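Local coordinates for SH2 domain-containing protein 3C (Homo sapiens, PDB 3T6G) that acts as an adapter in integrin-mediated cell adhesion and migration, its closed, exchange-incompetent Cdc25-homology domain being the part that supports interaction with BCAR1, at residues A54-K59 with F267-E272; E85-P90 with P211-L216; F103-I108 with R298-F303; S120-A125 with W167-Q172. The protein carries 2 engineered substitutions. All blocks are in the same frame, centred on the assembly; numbering follows the deposited sequence.

Contact 1 of 4, residues A54-K59 with F267-E272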
# COMPACT_ATOMS: atom_id res chain seq x y z
N ALA A 54 -14.42 -10.78 -7.90
CA ALA A 54 -14.14 -9.61 -7.09
C ALA A 54 -14.41 -9.90 -5.63
O ALA A 54 -13.61 -9.54 -4.77
CB ALA A 54 -14.99 -8.42 -7.55
N ARG A 55 -15.54 -10.53 -5.36
CA ARG A 55 -15.89 -10.86 -3.99
C ARG A 55 -14.81 -11.75 -3.40
O ARG A 55 -14.41 -11.57 -2.25
CB ARG A 55 -17.24 -11.55 -3.92
CG ARG A 55 -18.41 -10.61 -3.81
CD ARG A 55 -19.69 -11.38 -3.47
NE ARG A 55 -20.88 -10.74 -4.01
CZ ARG A 55 -21.51 -11.11 -5.11
NH1 ARG A 55 -21.07 -12.16 -5.81
NH2 ARG A 55 -22.59 -10.46 -5.52
N HIS A 56 -14.32 -12.69 -4.18
CA HIS A 56 -13.31 -13.60 -3.66
C HIS A 56 -11.99 -12.92 -3.26
O HIS A 56 -11.48 -13.22 -2.19
CB HIS A 56 -13.08 -14.75 -4.62
CG HIS A 56 -14.14 -15.80 -4.52
ND1 HIS A 56 -15.47 -15.54 -4.78
CD2 HIS A 56 -14.08 -17.10 -4.12
CE1 HIS A 56 -16.18 -16.63 -4.57
NE2 HIS A 56 -15.36 -17.60 -4.17
N VAL A 57 -11.45 -12.03 -4.11
CA VAL A 57 -10.16 -11.40 -3.82
C VAL A 57 -10.27 -10.45 -2.68
O VAL A 57 -9.31 -10.26 -1.95
CB VAL A 57 -9.62 -10.50 -4.93
CG1 VAL A 57 -8.22 -10.93 -5.34
CG2 VAL A 57 -10.58 -10.40 -6.06
N THR A 58 -11.40 -9.75 -2.61
CA THR A 58 -11.63 -8.78 -1.57
C THR A 58 -11.55 -9.49 -0.23
O THR A 58 -10.96 -8.95 0.70
CB THR A 58 -13.00 -8.16 -1.71
OG1 THR A 58 -13.03 -7.35 -2.88
CG2 THR A 58 -13.29 -7.28 -0.50
N LYS A 59 -12.14 -10.68 -0.15
CA LYS A 59 -12.15 -11.44 1.10
C LYS A 59 -10.72 -11.70 1.54
O LYS A 59 -10.33 -11.42 2.68
CB LYS A 59 -12.86 -12.77 0.92
CG LYS A 59 -13.55 -13.28 2.18
CD LYS A 59 -12.65 -14.10 3.09
CE LYS A 59 -13.30 -15.47 3.45
NZ LYS A 59 -14.60 -15.39 4.19
N PHE A 267 -21.78 -14.46 1.92
CA PHE A 267 -20.82 -14.85 0.90
C PHE A 267 -20.61 -16.37 0.89
O PHE A 267 -20.32 -16.98 1.92
CB PHE A 267 -19.48 -14.10 1.05
CG PHE A 267 -18.47 -14.44 -0.01
CD1 PHE A 267 -17.15 -14.66 0.31
CD2 PHE A 267 -18.86 -14.60 -1.33
CE1 PHE A 267 -16.22 -15.00 -0.66
CE2 PHE A 267 -17.95 -14.96 -2.31
CZ PHE A 267 -16.63 -15.15 -1.96
N GLN A 268 -20.78 -16.97 -0.28
CA GLN A 268 -20.57 -18.41 -0.42
C GLN A 268 -19.30 -18.69 -1.21
O GLN A 268 -19.32 -18.75 -2.45
CB GLN A 268 -21.79 -19.07 -1.08
CG GLN A 268 -23.05 -19.09 -0.20
CD GLN A 268 -24.25 -19.78 -0.85
OE1 GLN A 268 -24.13 -20.44 -1.90
NE2 GLN A 268 -25.42 -19.63 -0.24
N ALA A 269 -18.19 -18.84 -0.50
CA ALA A 269 -16.89 -18.86 -1.16
C ALA A 269 -16.60 -20.21 -1.78
O ALA A 269 -16.90 -21.24 -1.19
CB ALA A 269 -15.77 -18.46 -0.20
N ARG A 270 -16.00 -20.20 -2.96
CA ARG A 270 -15.49 -21.43 -3.54
C ARG A 270 -14.02 -21.55 -3.19
O ARG A 270 -13.18 -20.85 -3.74
CB ARG A 270 -15.64 -21.43 -5.06
CG ARG A 270 -16.94 -20.83 -5.56
CD ARG A 270 -16.86 -20.68 -7.06
NE ARG A 270 -18.18 -20.71 -7.69
CZ ARG A 270 -18.46 -21.46 -8.74
NH1 ARG A 270 -17.52 -22.23 -9.27
NH2 ARG A 270 -19.68 -21.44 -9.27
N PRO A 271 -13.71 -22.45 -2.25
CA PRO A 271 -12.37 -22.83 -1.82
C PRO A 271 -11.27 -22.66 -2.87
O PRO A 271 -10.28 -21.95 -2.61
CB PRO A 271 -12.54 -24.32 -1.47
CG PRO A 271 -14.08 -24.57 -1.43
CD PRO A 271 -14.73 -23.21 -1.52
N GLU A 272 -11.43 -23.29 -4.03
CA GLU A 272 -10.37 -23.30 -5.05
C GLU A 272 -10.08 -21.89 -5.54
O GLU A 272 -8.94 -21.54 -5.84
CB GLU A 272 -10.76 -24.17 -6.24
CG GLU A 272 -11.22 -25.57 -5.87
CD GLU A 272 -11.25 -26.49 -7.08
OE1 GLU A 272 -12.14 -26.31 -7.94
OE2 GLU A 272 -10.37 -27.38 -7.17

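Contact 2 of 4, residues E85-P90 with P211-L216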
# COMPACT_ATOMS: atom_id res chain seq x y z
N GLU A 85 -4.40 0.66 10.70
CA GLU A 85 -3.65 1.45 11.67
C GLU A 85 -2.23 0.93 11.74
O GLU A 85 -1.27 1.70 11.71
CB GLU A 85 -4.30 1.38 13.04
CG GLU A 85 -3.51 2.05 14.13
CD GLU A 85 -4.41 2.53 15.27
OE1 GLU A 85 -5.62 2.22 15.21
OE2 GLU A 85 -3.91 3.21 16.20
N LEU A 86 -2.09 -0.39 11.76
CA LEU A 86 -0.77 -0.99 11.88
C LEU A 86 0.20 -0.53 10.80
O LEU A 86 1.40 -0.39 11.06
CB LEU A 86 -0.84 -2.53 11.91
CG LEU A 86 0.56 -3.15 12.07
CD1 LEU A 86 1.17 -2.70 13.40
CD2 LEU A 86 0.58 -4.67 11.97
N LEU A 87 -0.29 -0.31 9.59
CA LEU A 87 0.64 -0.01 8.49
C LEU A 87 1.14 1.44 8.40
O LEU A 87 1.95 1.76 7.53
CB LEU A 87 0.11 -0.53 7.14
CG LEU A 87 -1.33 -0.25 6.75
CD1 LEU A 87 -1.49 1.20 6.39
CD2 LEU A 87 -1.71 -1.12 5.58
N THR A 88 0.69 2.30 9.31
CA THR A 88 1.27 3.63 9.47
C THR A 88 2.40 3.62 10.50
O THR A 88 3.24 4.51 10.52
CB THR A 88 0.23 4.64 9.96
OG1 THR A 88 -0.00 4.44 11.36
CG2 THR A 88 -1.08 4.50 9.19
N LEU A 89 2.40 2.62 11.37
CA LEU A 89 3.34 2.55 12.48
C LEU A 89 4.67 1.92 12.08
O LEU A 89 4.75 1.18 11.11
CB LEU A 89 2.72 1.78 13.65
CG LEU A 89 1.74 2.58 14.49
CD1 LEU A 89 1.85 4.03 14.10
CD2 LEU A 89 0.33 2.09 14.27
N PRO A 90 5.74 2.20 12.84
CA PRO A 90 7.03 1.84 12.27
C PRO A 90 7.19 0.34 12.28
O PRO A 90 7.95 -0.20 11.47
CB PRO A 90 8.04 2.50 13.23
CG PRO A 90 7.20 3.23 14.25
CD PRO A 90 5.86 2.59 14.24
N PRO A 211 0.15 4.34 -2.28
CA PRO A 211 1.12 5.42 -2.17
C PRO A 211 1.78 5.43 -0.80
O PRO A 211 2.99 5.31 -0.73
CB PRO A 211 0.27 6.67 -2.39
CG PRO A 211 -0.77 6.20 -3.33
CD PRO A 211 -1.11 4.78 -2.90
N LEU A 212 1.00 5.55 0.27
CA LEU A 212 1.54 5.51 1.63
C LEU A 212 2.59 4.40 1.89
O LEU A 212 3.71 4.68 2.28
CB LEU A 212 0.42 5.34 2.64
CG LEU A 212 0.89 5.05 4.07
CD1 LEU A 212 1.60 6.29 4.66
CD2 LEU A 212 -0.28 4.64 4.95
N ILE A 213 2.24 3.14 1.68
CA ILE A 213 3.18 2.10 2.05
C ILE A 213 4.43 2.12 1.20
O ILE A 213 5.47 1.60 1.58
CB ILE A 213 2.56 0.69 2.07
CG1 ILE A 213 1.99 0.31 0.70
CG2 ILE A 213 1.48 0.60 3.15
CD1 ILE A 213 1.42 -1.10 0.69
N THR A 214 4.34 2.74 0.03
CA THR A 214 5.52 2.84 -0.81
C THR A 214 6.46 3.95 -0.31
O THR A 214 7.67 3.76 -0.23
CB THR A 214 5.11 3.05 -2.26
OG1 THR A 214 4.02 2.16 -2.55
CG2 THR A 214 6.26 2.74 -3.19
N LEU A 215 5.89 5.10 0.03
CA LEU A 215 6.60 6.14 0.74
C LEU A 215 7.36 5.54 1.93
O LEU A 215 8.59 5.46 1.92
CB LEU A 215 5.62 7.20 1.22
CG LEU A 215 5.52 8.50 0.43
CD1 LEU A 215 6.09 8.33 -0.93
CD2 LEU A 215 4.09 9.00 0.34
N LEU A 216 6.63 5.09 2.95
CA LEU A 216 7.26 4.65 4.19
C LEU A 216 8.30 3.55 4.00
O LEU A 216 9.01 3.21 4.94
CB LEU A 216 6.23 4.17 5.21
CG LEU A 216 4.89 4.89 5.35
CD1 LEU A 216 4.19 4.44 6.64
CD2 LEU A 216 5.08 6.37 5.34

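Contact 3 of 4, residues F103-I108 with R298-F303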
# COMPACT_ATOMS: atom_id res chain seq x y z
N PHE A 103 0.32 -7.26 -3.82
CA PHE A 103 0.01 -6.35 -4.91
C PHE A 103 0.75 -6.69 -6.22
O PHE A 103 0.11 -7.06 -7.23
CB PHE A 103 0.35 -4.93 -4.47
CG PHE A 103 -0.15 -3.86 -5.41
CD1 PHE A 103 -1.42 -3.32 -5.26
CD2 PHE A 103 0.67 -3.36 -6.41
CE1 PHE A 103 -1.87 -2.32 -6.09
CE2 PHE A 103 0.22 -2.35 -7.25
CZ PHE A 103 -1.05 -1.82 -7.09
N HIS A 104 2.08 -6.61 -6.23
CA HIS A 104 2.73 -6.86 -7.49
C HIS A 104 2.58 -8.30 -7.99
O HIS A 104 2.46 -8.54 -9.18
CB HIS A 104 4.20 -6.43 -7.54
CG HIS A 104 4.73 -6.34 -8.95
ND1 HIS A 104 4.07 -5.65 -9.94
CD2 HIS A 104 5.82 -6.90 -9.53
CE1 HIS A 104 4.74 -5.77 -11.08
NE2 HIS A 104 5.81 -6.51 -10.86
N THR A 105 2.60 -9.25 -7.06
CA THR A 105 2.49 -10.64 -7.44
C THR A 105 1.12 -10.99 -8.06
O THR A 105 1.03 -11.77 -9.00
CB THR A 105 2.85 -11.53 -6.28
OG1 THR A 105 4.26 -11.44 -6.11
CG2 THR A 105 2.48 -12.99 -6.54
N MET A 106 0.07 -10.38 -7.53
CA MET A 106 -1.25 -10.46 -8.11
C MET A 106 -1.25 -9.95 -9.56
O MET A 106 -1.69 -10.66 -10.46
CB MET A 106 -2.20 -9.63 -7.24
CG MET A 106 -3.62 -9.45 -7.75
SD MET A 106 -4.62 -10.93 -7.56
CE MET A 106 -4.11 -11.61 -5.98
N SER A 107 -0.76 -8.73 -9.78
CA SER A 107 -0.67 -8.13 -11.13
C SER A 107 0.02 -9.07 -12.11
O SER A 107 -0.45 -9.28 -13.24
CB SER A 107 0.07 -6.81 -11.08
OG SER A 107 -0.67 -5.86 -10.35
N ILE A 108 1.10 -9.70 -11.66
CA ILE A 108 1.75 -10.71 -12.47
C ILE A 108 0.77 -11.86 -12.82
O ILE A 108 0.67 -12.28 -13.97
CB ILE A 108 2.97 -11.25 -11.73
CG1 ILE A 108 3.97 -10.12 -11.47
CG2 ILE A 108 3.62 -12.36 -12.54
CD1 ILE A 108 5.36 -10.61 -11.06
N ARG A 298 14.83 -10.42 -7.34
CA ARG A 298 15.20 -11.44 -8.31
C ARG A 298 13.97 -12.11 -8.92
O ARG A 298 13.88 -12.27 -10.14
CB ARG A 298 16.10 -12.49 -7.64
CG ARG A 298 17.01 -13.28 -8.58
CD ARG A 298 18.28 -13.70 -7.84
NE ARG A 298 19.00 -14.78 -8.49
CZ ARG A 298 20.13 -15.31 -8.03
NH1 ARG A 298 20.66 -14.86 -6.90
NH2 ARG A 298 20.72 -16.30 -8.68
N ARG A 299 13.00 -12.49 -8.08
CA ARG A 299 11.78 -13.10 -8.59
C ARG A 299 11.12 -12.17 -9.60
O ARG A 299 10.65 -12.60 -10.65
CB ARG A 299 10.81 -13.47 -7.45
CG ARG A 299 11.22 -14.73 -6.66
CD ARG A 299 10.21 -15.15 -5.60
NE ARG A 299 10.05 -14.18 -4.51
CZ ARG A 299 9.04 -13.31 -4.44
NH1 ARG A 299 8.94 -12.46 -3.43
NH2 ARG A 299 8.11 -13.30 -5.38
N TYR A 300 11.11 -10.87 -9.28
CA TYR A 300 10.42 -9.89 -10.10
C TYR A 300 11.21 -9.55 -11.36
O TYR A 300 10.64 -9.43 -12.44
CB TYR A 300 10.09 -8.62 -9.30
CG TYR A 300 8.92 -8.78 -8.34
CD1 TYR A 300 8.27 -10.00 -8.18
CD2 TYR A 300 8.46 -7.69 -7.61
CE1 TYR A 300 7.19 -10.13 -7.30
CE2 TYR A 300 7.38 -7.81 -6.74
CZ TYR A 300 6.74 -9.02 -6.58
OH TYR A 300 5.68 -9.13 -5.70
N GLU A 301 12.53 -9.41 -11.21
CA GLU A 301 13.41 -9.20 -12.36
C GLU A 301 13.19 -10.30 -13.38
O GLU A 301 12.99 -10.03 -14.56
CB GLU A 301 14.88 -9.23 -11.93
CG GLU A 301 15.31 -8.15 -10.95
CD GLU A 301 16.67 -8.43 -10.31
OE1 GLU A 301 16.94 -9.60 -9.94
OE2 GLU A 301 17.48 -7.49 -10.18
N LYS A 302 13.23 -11.55 -12.93
CA LYS A 302 13.19 -12.67 -13.86
C LYS A 302 11.84 -12.78 -14.55
O LYS A 302 11.75 -13.22 -15.70
CB LYS A 302 13.56 -13.99 -13.16
CG LYS A 302 14.86 -13.93 -12.35
CD LYS A 302 16.08 -13.53 -13.20
CE LYS A 302 17.40 -13.50 -12.40
NZ LYS A 302 17.51 -12.35 -11.46
N PHE A 303 10.77 -12.38 -13.88
CA PHE A 303 9.46 -12.51 -14.49
C PHE A 303 9.20 -11.40 -15.49
O PHE A 303 8.42 -11.58 -16.43
CB PHE A 303 8.35 -12.58 -13.45
CG PHE A 303 7.41 -13.72 -13.68
CD1 PHE A 303 7.66 -14.96 -13.10
CD2 PHE A 303 6.30 -13.57 -14.50
CE1 PHE A 303 6.80 -16.04 -13.32
CE2 PHE A 303 5.45 -14.64 -14.73
CZ PHE A 303 5.70 -15.88 -14.14

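Contact 4 of 4, residues S120-A125 with W167-Q172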
# COMPACT_ATOMS: atom_id res chain seq x y z
N SER A 120 -6.29 -16.58 -29.66
CA SER A 120 -6.29 -15.55 -30.68
C SER A 120 -6.47 -14.20 -30.02
O SER A 120 -6.92 -14.13 -28.88
CB SER A 120 -7.43 -15.79 -31.69
OG SER A 120 -8.70 -15.65 -31.08
N ALA A 121 -6.12 -13.14 -30.73
CA ALA A 121 -6.29 -11.80 -30.20
C ALA A 121 -7.75 -11.62 -29.81
O ALA A 121 -8.08 -10.88 -28.89
CB ALA A 121 -5.87 -10.76 -31.22
N GLU A 122 -8.63 -12.32 -30.51
CA GLU A 122 -10.07 -12.19 -30.27
C GLU A 122 -10.55 -12.78 -28.92
O GLU A 122 -11.35 -12.16 -28.23
CB GLU A 122 -10.83 -12.80 -31.43
CG GLU A 122 -12.24 -12.30 -31.58
CD GLU A 122 -12.87 -12.82 -32.86
OE1 GLU A 122 -13.49 -13.91 -32.80
OE2 GLU A 122 -12.73 -12.15 -33.92
N GLU A 123 -10.07 -13.98 -28.57
CA GLU A 123 -10.32 -14.53 -27.23
C GLU A 123 -9.66 -13.69 -26.15
O GLU A 123 -10.28 -13.37 -25.13
CB GLU A 123 -9.76 -15.94 -27.10
CG GLU A 123 -10.57 -17.01 -27.79
CD GLU A 123 -9.88 -18.35 -27.72
OE1 GLU A 123 -9.41 -18.72 -26.61
OE2 GLU A 123 -9.78 -19.02 -28.79
N ARG A 124 -8.38 -13.37 -26.37
CA ARG A 124 -7.64 -12.50 -25.48
C ARG A 124 -8.36 -11.18 -25.20
O ARG A 124 -8.44 -10.76 -24.05
CB ARG A 124 -6.27 -12.21 -26.05
CG ARG A 124 -5.20 -13.10 -25.53
CD ARG A 124 -3.92 -12.30 -25.45
NE ARG A 124 -3.65 -11.67 -26.73
CZ ARG A 124 -3.35 -12.35 -27.83
NH1 ARG A 124 -3.27 -13.67 -27.78
NH2 ARG A 124 -3.10 -11.71 -28.97
N ALA A 125 -8.89 -10.53 -26.24
CA ALA A 125 -9.63 -9.29 -26.05
C ALA A 125 -10.77 -9.49 -25.06
O ALA A 125 -10.96 -8.67 -24.17
CB ALA A 125 -10.18 -8.74 -27.40
N TRP A 167 -5.85 -4.93 -28.07
CA TRP A 167 -6.50 -3.64 -27.78
C TRP A 167 -7.40 -3.11 -28.91
O TRP A 167 -8.51 -2.63 -28.64
CB TRP A 167 -5.47 -2.58 -27.36
CG TRP A 167 -4.90 -2.92 -26.07
CD1 TRP A 167 -3.76 -3.62 -25.84
CD2 TRP A 167 -5.48 -2.64 -24.79
NE1 TRP A 167 -3.58 -3.78 -24.49
CE2 TRP A 167 -4.62 -3.19 -23.82
CE3 TRP A 167 -6.64 -1.97 -24.36
CZ2 TRP A 167 -4.88 -3.10 -22.44
CZ3 TRP A 167 -6.89 -1.87 -23.00
CH2 TRP A 167 -6.01 -2.43 -22.06
N VAL A 168 -6.93 -3.18 -30.15
CA VAL A 168 -7.76 -2.79 -31.28
C VAL A 168 -9.06 -3.59 -31.27
O VAL A 168 -10.15 -3.04 -31.34
CB VAL A 168 -7.05 -3.03 -32.63
CG1 VAL A 168 -8.07 -3.05 -33.75
CG2 VAL A 168 -5.98 -1.97 -32.88
N THR A 169 -8.93 -4.91 -31.15
CA THR A 169 -10.11 -5.76 -31.14
C THR A 169 -10.99 -5.56 -29.90
O THR A 169 -12.21 -5.76 -29.98
CB THR A 169 -9.78 -7.25 -31.46
OG1 THR A 169 -10.78 -8.11 -30.91
CG2 THR A 169 -8.45 -7.62 -30.94
N LEU A 170 -10.40 -5.12 -28.78
CA LEU A 170 -11.20 -4.74 -27.60
C LEU A 170 -12.02 -3.51 -27.94
O LEU A 170 -13.15 -3.33 -27.48
CB LEU A 170 -10.32 -4.44 -26.38
CG LEU A 170 -11.03 -3.94 -25.10
CD1 LEU A 170 -11.57 -5.11 -24.28
CD2 LEU A 170 -10.10 -3.10 -24.21
N ARG A 171 -11.42 -2.64 -28.74
CA ARG A 171 -12.07 -1.42 -29.17
C ARG A 171 -13.22 -1.73 -30.13
O ARG A 171 -14.25 -1.05 -30.13
CB ARG A 171 -11.05 -0.51 -29.85
CG ARG A 171 -10.80 0.81 -29.14
CD ARG A 171 -9.43 1.37 -29.49
NE ARG A 171 -8.47 1.10 -28.42
CZ ARG A 171 -7.16 0.92 -28.60
NH1 ARG A 171 -6.64 0.98 -29.83
NH2 ARG A 171 -6.38 0.69 -27.55
N GLN A 172 -13.05 -2.78 -30.93
CA GLN A 172 -14.06 -3.17 -31.91
C GLN A 172 -15.23 -3.90 -31.28
O GLN A 172 -16.39 -3.57 -31.53
CB GLN A 172 -13.45 -4.06 -32.99
CG GLN A 172 -12.81 -3.29 -34.14
CD GLN A 172 -11.90 -4.15 -34.99
OE1 GLN A 172 -11.83 -5.38 -34.82
NE2 GLN A 172 -11.17 -3.51 -35.90

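Contact 1 of 4, residues A54-K59 with F267-E272
His56 and Phe267 meet as a T-shaped pair, the CZ edge of the phenyl ring pointing at one face of the imidazole. The ring centroids lie 4.6 Å apart and the planes stand at 85°, although the closest carbon approach is too short to be taken literally. Phe267 reaches the helix because its CG is anti to the backbone N (chi1 -178°), which carries the ring across to residues 54-59. While one face of His56 is occupied in this way, its edge is used for a backbone bond: Arg270 N donates to His56 NE2 at 2.9 Å, nearly straight at 167° and close to the ring plane. With ND1 bonded to Thr52 O, both ring nitrogens have backbone partners and the imidazole can hardly turn. This pattern is consistent with a neutral ring protonated on ND1. Ala269 fills in beside the bond, its CB 4.1 Å from His56 NE2.

Around this compact centre the packing is looser. Arg55 crosses Phe267 at a slant, its CB 3.8 Å from Phe267 CE2 and its CD 4.0 Å from Phe267 CD2, while Lys59 approaches with the start of its chain, CG 4.3 Å from Phe267 CE1. Arg270 is exposed and passes the imidazole with its aliphatic CB and CG; its guanidinium has a weak, long ion pair with Glu47. Leu273 and Leu274 of helix 271-276 also pack against His56. Here an interhelical connection of the all-helical Cdc25-homology domain, running from helix 253-263 into helix 271-276, is fastened to helix 50-64 through a histidine side chain that accepts a backbone N-H.

Contact 2 of 4, residues E85-P90 with P211-L216
Leu87 and Ile213 bring the two backbones nearest, their CA atoms 7.2 Å apart, where the type I turn from Leu86 to Leu89 that follows helix 83-86 faces helix 210-215. The turn is closed by Leu89 N donating to Leu86 O at 3.2 Å. Across the gap the side chains meet without a single hydrogen bond. Leu87 has its CG wedged between the backbone N and the carbonyl carbon (chi1 47°), and from there its CD1 methyl meets Leu212 CD2 at 3.9 Å, the two leucines crossing at a slant. The same Leu212 methyl lies 4.3 Å from Thr88 CG2, while Ile213 CG2 comes up beside Leu87 CB at 4.4 Å. Leu216 completes the patch differently: its CD1 rests against backbone oxygens, 3.6 Å from Leu87 O and 4.0 Å from Thr88 O. Leu87 O nevertheless has a polar partner, since Arg96 NH1 bonds both to it and to Leu89 O, holding the turn against helix 93-115. Leu99 and Leu100 of that helix pack on Leu87 and Ile213, while Ala246 and Leu243 of helix 236-250 back Leu212 and Leu216. Outside the two segments, Glu85 pairs with a basic side chain of the chain of another protein, which also packs on Thr88 and Leu216. The contact is thus a buried aliphatic junction between a helix-terminating turn and a short helix, set at a protein-protein interface of the Cdc25-homology domain.

Contact 3 of 4, residues F103-I108 with R298-F303
Tyr300 reaches across between two nearly parallel helices, their short axes 11.8 Å apart and inclined by 24°, and its OH donates to Thr105 OG1 at 2.7 Å. His104 meets the tyrosine from another side: its CD2 edge points at one ring face, 3.3 Å from Tyr300 CE2, in an edge-to-face pair with planes at 72°. Having CG anti to its backbone N (chi1 -163°), His104 brings its imidazole over the tyrosine. Ile108 splits its branches, CD1 lying 4.1 Å from Tyr300 CD1 and CG2 3.5 Å from Phe303 CD2. A phenylalanine in place of Tyr300 would probably leave Thr105 OG1 without its donor from helix 296-314, weakening the polar tie between the helices.

In the second shell Glu101 bonds to Thr105 OG1 and forms a salt bridge with Arg299 NH1, so one carboxylate serves both helices. Arg299 is held further by Ser294 O through its NE and by a cation-pi contact with Trp287, whose ring also meets Phe303. With Thr105 OG1 accepting from the tyrosine, its own proton can go to Glu101; the chemistry implies a chain of bonds from phenol through hydroxyl to carboxylate, with Arg299 probably helping to stabilise the negative charge.

Contact 4 of 4, residues S120-A125 with W167-Q172
A steep helix-helix crossing in the all-alpha Cdc25-homology domain joins the start of helix 121-140 to helix 164-173, with Ala125 set against Thr169 and Leu170. The short axes pass 8.5 Å apart at a signed angle of -65°, and the small side chain of Ala125 lets the backbones come close: the CA atoms of Ala125 and Leu170 are separated by 5.1 Å. Thr169 lies over the first turn of helix 121-140 with both branches engaged. Its OG1, anti to the backbone N (chi1 156°), rests on Ala125 CB at 3.6 Å, while CG2 turns to Ala121, 4.1 Å from Ala121 CB and 3.9 Å from Ala121 O. Leu170 places its CD1 3.6 Å from Ala125 O. Substituting an alanine for Thr169 is likely to open a gap beside Ala121 and Ala125, since both branches that fill it would be missing. No hydrogen bond crosses the contact, which is plain packing. The helix start itself is capped by Ser120, whose OG accepts a weak bond from Glu123 N at 3.3 Å. Arg124, which does not touch residues 167-172, links the same two helices by bonding through NE to Thr166 OG1, and its NH2 forms a salt bridge with Glu315. Further along helix 121-140, Leu128 packs on Trp167, and Leu128, His129 and Ile132 touch Leu170, continuing the interface between these two helices in a domain of helices and loops without strands.

From the N terminus, helix 50-64 opens the longest of the loops. Contact 1 joins it to the connection before helix 271-276, enclosing contact 2, which brings the turn after helix 83-86 to helix 210-215. Helix 93-115 then starts contact 3, closed only at helix 296-314, so that contact 3 crosses both earlier loops. Contact 4, between helices 121-140 and 164-173, closes the shortest loop and falls within the other three. Contacts 1 and 3, on opposite sides of the chain's centre, still touch through Val57 CG1 and Met106 CE at 4.2 Å. Contacts 2 and 4 lie farthest apart, their centres about 39 Å from each other. Early and late helices of the Ras-GEF region are thereby interlocked.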